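Local structure of flagellar hook-associated protein (Burkholderia pseudomallei, 4UT1) at residues A[312-315]-A[316-320]; A[510-514]-A[515-519]; A[531-535]-A[536-540]. The protein probably serves as a structural protein of the bacterial flagellum, forming part of the junction that joins the hook to the filament. All blocks are in the same frame, centred on the assembly; numbering follows the deposited sequence.

Contact 1. Residues A[312-315]-A[316-320]; sequences VSFA and SQVNA
Val312 O accepts the amide of Ser316 at 2.9 Å, the first of four successive i to i+4 backbone bonds that end with Asn319 N on Ala315 O; their N-H...O angles of 160 to 165° and the uniform phi/psi values identify an unbroken alpha-helix. Side chains four residues apart then pair along the helix surface. Phe314 and Val318 lie side by side and point the same way: Val318 CG2 sits over one face of the Phe314 ring, displaced toward its rim, 4.1 Å from the centroid in a CH-pi contact. With CG anti to the backbone N (chi1 167°), the ring is carried alongside this methyl. Phe337 and Tyr120 each meet Phe314 edge-to-face and also touch Val318, so the pair faces an aromatic cluster. One residue earlier, on a neighbouring flank of the helix, Gln317 keeps an extended chain beyond CG and brings NE2 back to Ser313, where it makes weak bonds to OG (3.1 Å) and to the carbonyl O (3.4 Å). The stronger partners of Ser313 OG are Thr364 O and Thr585 OG1, so the glutamine adds only a modest link at a hydroxyl that is already engaged. Ser316 OG lies 3.0 Å from Val312 O, with Gly363 O as another, weak partner. The Asn319 amide bonds the backbone of Leu336 and Phe337 through OD1 and ND2. The arrangement is that of a largely buried stretch of helix 287-322 in the FlgK helical domain, with an aromatic face toward helix 113-129 and polar groups bonded to the adjoining loops and to the start of strand 337-338.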
loop_
_atom_site.group_PDB
_atom_site.type_symbol
_atom_site.label_atom_id
_atom_site.label_comp_id
_atom_site.label_asym_id
_atom_site.label_seq_id
_atom_site.Cartn_x
_atom_site.Cartn_y
_atom_site.Cartn_z
ATOM N N VAL A 312 -1.209 6.448 2.143
ATOM C CA VAL A 312 -2.647 6.454 1.975
ATOM C C VAL A 312 -3.329 6.489 3.338
ATOM O O VAL A 312 -4.220 7.281 3.558
ATOM C CB VAL A 312 -3.151 5.235 1.182
ATOM C CG1 VAL A 312 -4.678 5.146 1.252
ATOM C CG2 VAL A 312 -2.687 5.305 -0.265
ATOM N N SER A 313 -2.902 5.627 4.248
ATOM C CA SER A 313 -3.531 5.581 5.553
ATOM C C SER A 313 -3.342 6.907 6.286
ATOM O O SER A 313 -4.266 7.398 6.911
ATOM C CB SER A 313 -2.971 4.433 6.393
ATOM O OG SER A 313 -3.654 4.368 7.632
ATOM N N PHE A 314 -2.136 7.474 6.217
ATOM C CA PHE A 314 -1.867 8.763 6.849
ATOM C C PHE A 314 -2.789 9.860 6.304
ATOM O O PHE A 314 -3.463 10.544 7.060
ATOM C CB PHE A 314 -0.390 9.164 6.652
ATOM C CG PHE A 314 -0.099 10.607 6.986
ATOM C CD1 PHE A 314 -0.243 11.602 6.025
ATOM C CD2 PHE A 314 0.318 10.975 8.263
ATOM C CE1 PHE A 314 0.024 12.924 6.326
ATOM C CE2 PHE A 314 0.594 12.303 8.568
ATOM C CZ PHE A 314 0.441 13.278 7.603
ATOM N N ALA A 315 -2.800 10.027 4.987
ATOM C CA ALA A 315 -3.642 11.035 4.354
ATOM C C ALA A 315 -5.120 10.833 4.698
ATOM O O ALA A 315 -5.812 11.784 5.046
ATOM C CB ALA A 315 -3.437 11.021 2.840
ATOM N N SER A 316 -5.589 9.592 4.619
ATOM C CA SER A 316 -6.990 9.303 4.858
ATOM C C SER A 316 -7.385 9.639 6.297
ATOM O O SER A 316 -8.419 10.251 6.533
ATOM C CB SER A 316 -7.296 7.835 4.557
ATOM O OG SER A 316 -7.200 7.578 3.163
ATOM N N GLN A 317 -6.563 9.218 7.246
ATOM C CA GLN A 317 -6.831 9.506 8.658
ATOM C C GLN A 317 -6.830 10.987 8.986
ATOM O O GLN A 317 -7.669 11.461 9.754
ATOM C CB GLN A 317 -5.810 8.822 9.553
ATOM C CG GLN A 317 -5.997 7.345 9.690
ATOM C CD GLN A 317 -4.987 6.757 10.640
ATOM O OE1 GLN A 317 -5.155 6.831 11.853
ATOM N NE2 GLN A 317 -3.910 6.204 10.097
ATOM N N VAL A 318 -5.871 11.714 8.442
ATOM C CA VAL A 318 -5.741 13.124 8.747
ATOM C C VAL A 318 -6.910 13.866 8.112
ATOM O O VAL A 318 -7.567 14.685 8.757
ATOM C CB VAL A 318 -4.371 13.683 8.261
ATOM C CG1 VAL A 318 -4.379 15.203 8.212
ATOM C CG2 VAL A 318 -3.263 13.172 9.169
ATOM N N ASN A 319 -7.211 13.522 6.864
ATOM C CA ASN A 319 -8.324 14.134 6.153
ATOM C C ASN A 319 -9.642 13.900 6.884
ATOM O O ASN A 319 -10.448 14.815 7.008
ATOM C CB ASN A 319 -8.430 13.599 4.716
ATOM C CG ASN A 319 -7.320 14.122 3.824
ATOM O OD1 ASN A 319 -6.642 15.074 4.179
ATOM N ND2 ASN A 319 -7.133 13.496 2.659
ATOM N N ALA A 320 -9.840 12.682 7.377
ATOM C CA ALA A 320 -11.103 12.327 8.028
ATOM C C ALA A 320 -11.264 13.080 9.338
ATOM O O ALA A 320 -12.373 13.533 9.677
ATOM C CB ALA A 320 -11.180 10.812 8.279
#

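Contact 2. Residues A[510-514]-A[515-519]; sequences INITS and ATTPV
Thr517 OG1 is the polar centre of this turn, receiving Thr513 N and Ser514 N, each at 3.0 Å. Its chi1 of -57° sets the hydroxyl anti to its own carbonyl carbon and directs it at the two consecutive amides, while the methyl branch, CG2, points to Ile512 CD1 (3.8 Å). A type I turn from Ser514 to Thr517 reverses the chain; its closing bond, Thr517 N to Ser514 O, is 3.1 Å long and comes from well above the carbonyl plane. Ser514 OG takes Thr516 N in a straight bond (3.0 Å, 165°) and lies as close to Thr516 OG1. Ile512 holds CG1 anti to its carbonyl carbon and bends at the second torsion (chi2 -67°), which also takes CD1 to Val519 CG2 at 3.9 Å, the two side chains crossing at about a right angle. Ile510 CD1 reaches Val519 CG1 at 4.2 Å, and Phe494 touches both Ile512 and Val519. A water lies 2.7 Å from Thr517 O and also reaches Ser514 O, spanning the turn. The chemistry is therefore divided: the hydroxyls of Thr517 and Ser514 accept three backbone amides of the turn (Thr513, Ser514, Thr516), and methyl groups join Ile510 and Ile512 to Val519, where the next strand begins.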
loop_
_atom_site.group_PDB
_atom_site.type_symbol
_atom_site.label_atom_id
_atom_site.label_comp_id
_atom_site.label_asym_id
_atom_site.label_seq_id
_atom_site.Cartn_x
_atom_site.Cartn_y
_atom_site.Cartn_z
ATOM N N ILE A 510 -32.860 5.138 23.194
ATOM C CA ILE A 510 -34.173 5.725 23.361
ATOM C C ILE A 510 -34.493 6.610 22.173
ATOM O O ILE A 510 -33.710 7.504 21.816
ATOM C CB ILE A 510 -34.255 6.548 24.666
ATOM C CG1 ILE A 510 -34.162 5.608 25.871
ATOM C CG2 ILE A 510 -35.531 7.391 24.708
ATOM C CD1 ILE A 510 -34.015 6.321 27.189
ATOM N N ASN A 511 -35.633 6.349 21.546
ATOM C CA ASN A 511 -36.102 7.195 20.456
ATOM C C ASN A 511 -36.814 8.436 20.993
ATOM O O ASN A 511 -37.805 8.339 21.708
ATOM C CB ASN A 511 -37.029 6.406 19.518
ATOM C CG ASN A 511 -36.327 5.235 18.826
ATOM O OD1 ASN A 511 -35.153 5.318 18.456
ATOM N ND2 ASN A 511 -37.059 4.138 18.638
ATOM N N ILE A 512 -36.300 9.605 20.641
ATOM C CA ILE A 512 -36.870 10.878 21.073
ATOM C C ILE A 512 -37.984 11.304 20.123
ATOM O O ILE A 512 -37.734 11.493 18.936
ATOM C CB ILE A 512 -35.778 11.975 21.119
ATOM C CG1 ILE A 512 -34.616 11.530 22.014
ATOM C CG2 ILE A 512 -36.369 13.309 21.546
ATOM C CD1 ILE A 512 -34.979 11.401 23.489
ATOM N N THR A 513 -39.218 11.432 20.609
ATOM C CA THR A 513 -40.286 11.785 19.685
ATOM C C THR A 513 -40.890 13.147 20.003
ATOM O O THR A 513 -41.716 13.653 19.243
ATOM C CB THR A 513 -41.398 10.698 19.640
ATOM O OG1 THR A 513 -41.787 10.337 20.970
ATOM C CG2 THR A 513 -40.894 9.459 18.899
ATOM N N SER A 514 -40.470 13.757 21.109
ATOM C CA SER A 514 -40.820 15.152 21.354
ATOM C C SER A 514 -39.863 15.791 22.348
ATOM O O SER A 514 -38.992 15.121 22.902
ATOM C CB SER A 514 -42.254 15.280 21.860
ATOM O OG SER A 514 -42.292 15.331 23.267
ATOM N N ALA A 515 -40.038 17.088 22.580
ATOM C CA ALA A 515 -39.134 17.817 23.454
ATOM C C ALA A 515 -39.234 17.310 24.885
ATOM O O ALA A 515 -38.362 17.589 25.704
ATOM C CB ALA A 515 -39.422 19.313 23.396
ATOM N N THR A 516 -40.284 16.547 25.185
ATOM C CA THR A 516 -40.466 16.060 26.547
ATOM C C THR A 516 -40.139 14.578 26.738
ATOM O O THR A 516 -40.216 14.072 27.854
ATOM C CB THR A 516 -41.911 16.307 27.043
ATOM O OG1 THR A 516 -42.831 15.637 26.177
ATOM C CG2 THR A 516 -42.221 17.786 27.044
ATOM N N THR A 517 -39.754 13.885 25.668
ATOM C CA THR A 517 -39.327 12.494 25.798
ATOM C C THR A 517 -38.198 12.385 26.802
ATOM O O THR A 517 -37.174 13.053 26.657
ATOM C CB THR A 517 -38.839 11.899 24.460
ATOM O OG1 THR A 517 -39.877 12.006 23.483
ATOM C CG2 THR A 517 -38.437 10.442 24.653
ATOM N N PRO A 518 -38.380 11.549 27.835
ATOM C CA PRO A 518 -37.359 11.509 28.889
ATOM C C PRO A 518 -36.285 10.454 28.681
ATOM O O PRO A 518 -36.553 9.356 28.196
ATOM C CB PRO A 518 -38.183 11.196 30.143
ATOM C CG PRO A 518 -39.306 10.336 29.611
ATOM C CD PRO A 518 -39.639 10.898 28.252
ATOM N N VAL A 519 -35.054 10.812 29.044
ATOM C CA VAL A 519 -33.957 9.872 29.106
ATOM C C VAL A 519 -33.546 9.694 30.562
ATOM O O VAL A 519 -33.317 10.684 31.254
ATOM C CB VAL A 519 -32.753 10.364 28.282
ATOM C CG1 VAL A 519 -31.566 9.439 28.460
ATOM C CG2 VAL A 519 -33.140 10.482 26.817
HETATM O O HOH W 1 -36.511 15.038 24.928
#

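Contact 3. Residues A[531-535]-A[536-540]; sequences ISSTT and QPAPS
Gln536 folds back on Ser533 in the loop that leaves strand 527-533 of an antiparallel beta-sheet in the D3 region, and Thr535 forms the bend between them. The Gln536 chain is bent at its second torsion (chi2 -76°), which returns the amide to the strand end. NE2 donates to Ser533 O at 2.7 Å with an N-H...O angle of 162°; the nitrogen lies in the carbonyl plane on a lone pair, and the oxygen is only 11° out of the plane of the Gln536 amide. This orientation is that of a well-formed bond rather than a chance approach. NE2 also bonds Asn544 OD1, which accepts Ser533 N as well, so one asparagine oxygen holds both the strand end and the glutamine.

Thr535 contributes through its carbonyl, which links the two arms of the bend. Ser533, with OG anti to its backbone N, extends the hydroxyl forward and donates to Thr535 O at 2.7 Å, again in the carbonyl plane on a lone pair. The same Thr535 O takes the C-H of Ala538 CA in a contact of 3.6 Å, so one oxygen meets both the strand end and the returning chain. A cis peptide bond before Pro537 turns the chain sharply after Gln536 and helps bring Ala538 back beside Ser533, where their CA atoms lie 5.3 Å apart. Further on, Pro539 O accepts Gln474 NE2, linking the outgoing chain to a different part of the domain. The returning chain packs tightly on the strand end: Ser533 CB and Ala538 CB are separated by 3.5 Å, closer than usual carbon contact.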
loop_
_atom_site.group_PDB
_atom_site.type_symbol
_atom_site.label_atom_id
_atom_site.label_comp_id
_atom_site.label_asym_id
_atom_site.label_seq_id
_atom_site.Cartn_x
_atom_site.Cartn_y
_atom_site.Cartn_z
ATOM N N ILE A 531 -26.060 11.214 20.570
ATOM C CA ILE A 531 -27.296 11.629 19.930
ATOM C C ILE A 531 -27.194 11.415 18.417
ATOM O O ILE A 531 -26.412 12.071 17.739
ATOM C CB ILE A 531 -27.620 13.093 20.246
ATOM C CG1 ILE A 531 -27.723 13.282 21.763
ATOM C CG2 ILE A 531 -28.917 13.527 19.566
ATOM C CD1 ILE A 531 -27.703 14.736 22.208
ATOM N N SER A 532 -27.987 10.480 17.901
ATOM C CA SER A 532 -27.956 10.149 16.474
ATOM C C SER A 532 -29.322 10.393 15.843
ATOM O O SER A 532 -30.361 10.311 16.516
ATOM C CB SER A 532 -27.548 8.692 16.254
ATOM O OG SER A 532 -26.521 8.275 17.137
ATOM N N SER A 533 -29.325 10.689 14.550
ATOM C CA SER A 533 -30.568 10.755 13.806
ATOM C C SER A 533 -31.188 9.365 13.764
ATOM O O SER A 533 -30.532 8.393 13.376
ATOM C CB SER A 533 -30.330 11.279 12.388
ATOM O OG SER A 533 -31.543 11.305 11.664
ATOM N N THR A 534 -32.445 9.268 14.181
ATOM C CA THR A 534 -33.138 7.991 14.167
ATOM C C THR A 534 -33.203 7.428 12.741
ATOM O O THR A 534 -32.902 6.264 12.514
ATOM C CB THR A 534 -34.540 8.131 14.758
ATOM O OG1 THR A 534 -34.425 8.595 16.118
ATOM C CG2 THR A 534 -35.276 6.797 14.722
ATOM N N THR A 535 -33.577 8.262 11.782
ATOM C CA THR A 535 -33.473 7.868 10.380
ATOM C C THR A 535 -32.023 8.021 9.902
ATOM O O THR A 535 -31.379 9.046 10.158
ATOM C CB THR A 535 -34.413 8.701 9.487
ATOM O OG1 THR A 535 -34.087 10.087 9.614
ATOM C CG2 THR A 535 -35.846 8.513 9.903
ATOM N N GLN A 536 -31.509 6.993 9.229
ATOM C CA GLN A 536 -30.143 7.004 8.699
ATOM C C GLN A 536 -30.170 6.679 7.213
ATOM O O GLN A 536 -30.826 5.719 6.816
ATOM C CB GLN A 536 -29.256 5.991 9.437
ATOM C CG GLN A 536 -28.976 6.333 10.889
ATOM C CD GLN A 536 -27.954 7.443 11.026
ATOM O OE1 GLN A 536 -27.006 7.530 10.246
ATOM N NE2 GLN A 536 -28.144 8.299 12.018
ATOM N N PRO A 537 -29.461 7.471 6.387
ATOM C CA PRO A 537 -28.669 8.640 6.785
ATOM C C PRO A 537 -29.537 9.783 7.296
ATOM O O PRO A 537 -30.730 9.850 6.996
ATOM C CB PRO A 537 -27.959 9.043 5.489
ATOM C CG PRO A 537 -28.835 8.524 4.409
ATOM C CD PRO A 537 -29.390 7.235 4.933
ATOM N N ALA A 538 -28.923 10.681 8.052
ATOM C CA ALA A 538 -29.629 11.785 8.681
ATOM C C ALA A 538 -30.230 12.763 7.674
ATOM O O ALA A 538 -29.533 13.287 6.810
ATOM C CB ALA A 538 -28.692 12.521 9.616
ATOM N N PRO A 539 -31.537 13.014 7.788
ATOM C CA PRO A 539 -32.162 14.078 7.001
ATOM C C PRO A 539 -31.615 15.425 7.441
ATOM O O PRO A 539 -31.160 15.551 8.587
ATOM C CB PRO A 539 -33.654 13.944 7.330
ATOM C CG PRO A 539 -33.809 12.570 7.885
ATOM C CD PRO A 539 -32.519 12.270 8.587
ATOM N N SER A 540 -31.652 16.412 6.552
ATOM C CA SER A 540 -31.140 17.740 6.867
ATOM C C SER A 540 -31.789 18.305 8.133
ATOM O O SER A 540 -32.988 18.159 8.340
ATOM C CB SER A 540 -31.367 18.690 5.688
ATOM O OG SER A 540 -30.740 19.943 5.914
#

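Contact 1 is a buried segment of helix 287-322, whereas contacts 2 and 3 are surface turns that follow strands in the D3 region; the centre of contact 1 lies 37 Å from that of contact 2 and 25 Å from that of contact 3. Contacts 2 and 3 adjoin, with Asn511 OD1 4.0 Å from Thr534 CG2, and their strands, 508-511 and 527-533, flank strand 498-502 in one sheet. Thr499 OG1 on that strand is hydrogen-bonded to both Asn511 OD1 and Thr534 OG1. Regular backbone bonding and aromatic packing dominate contact 1. Hydroxyls accept backbone amides in contact 2, beside an aliphatic cluster, while a glutamine amide and a serine hydroxyl bond carbonyls in contact 3, beside a cis proline.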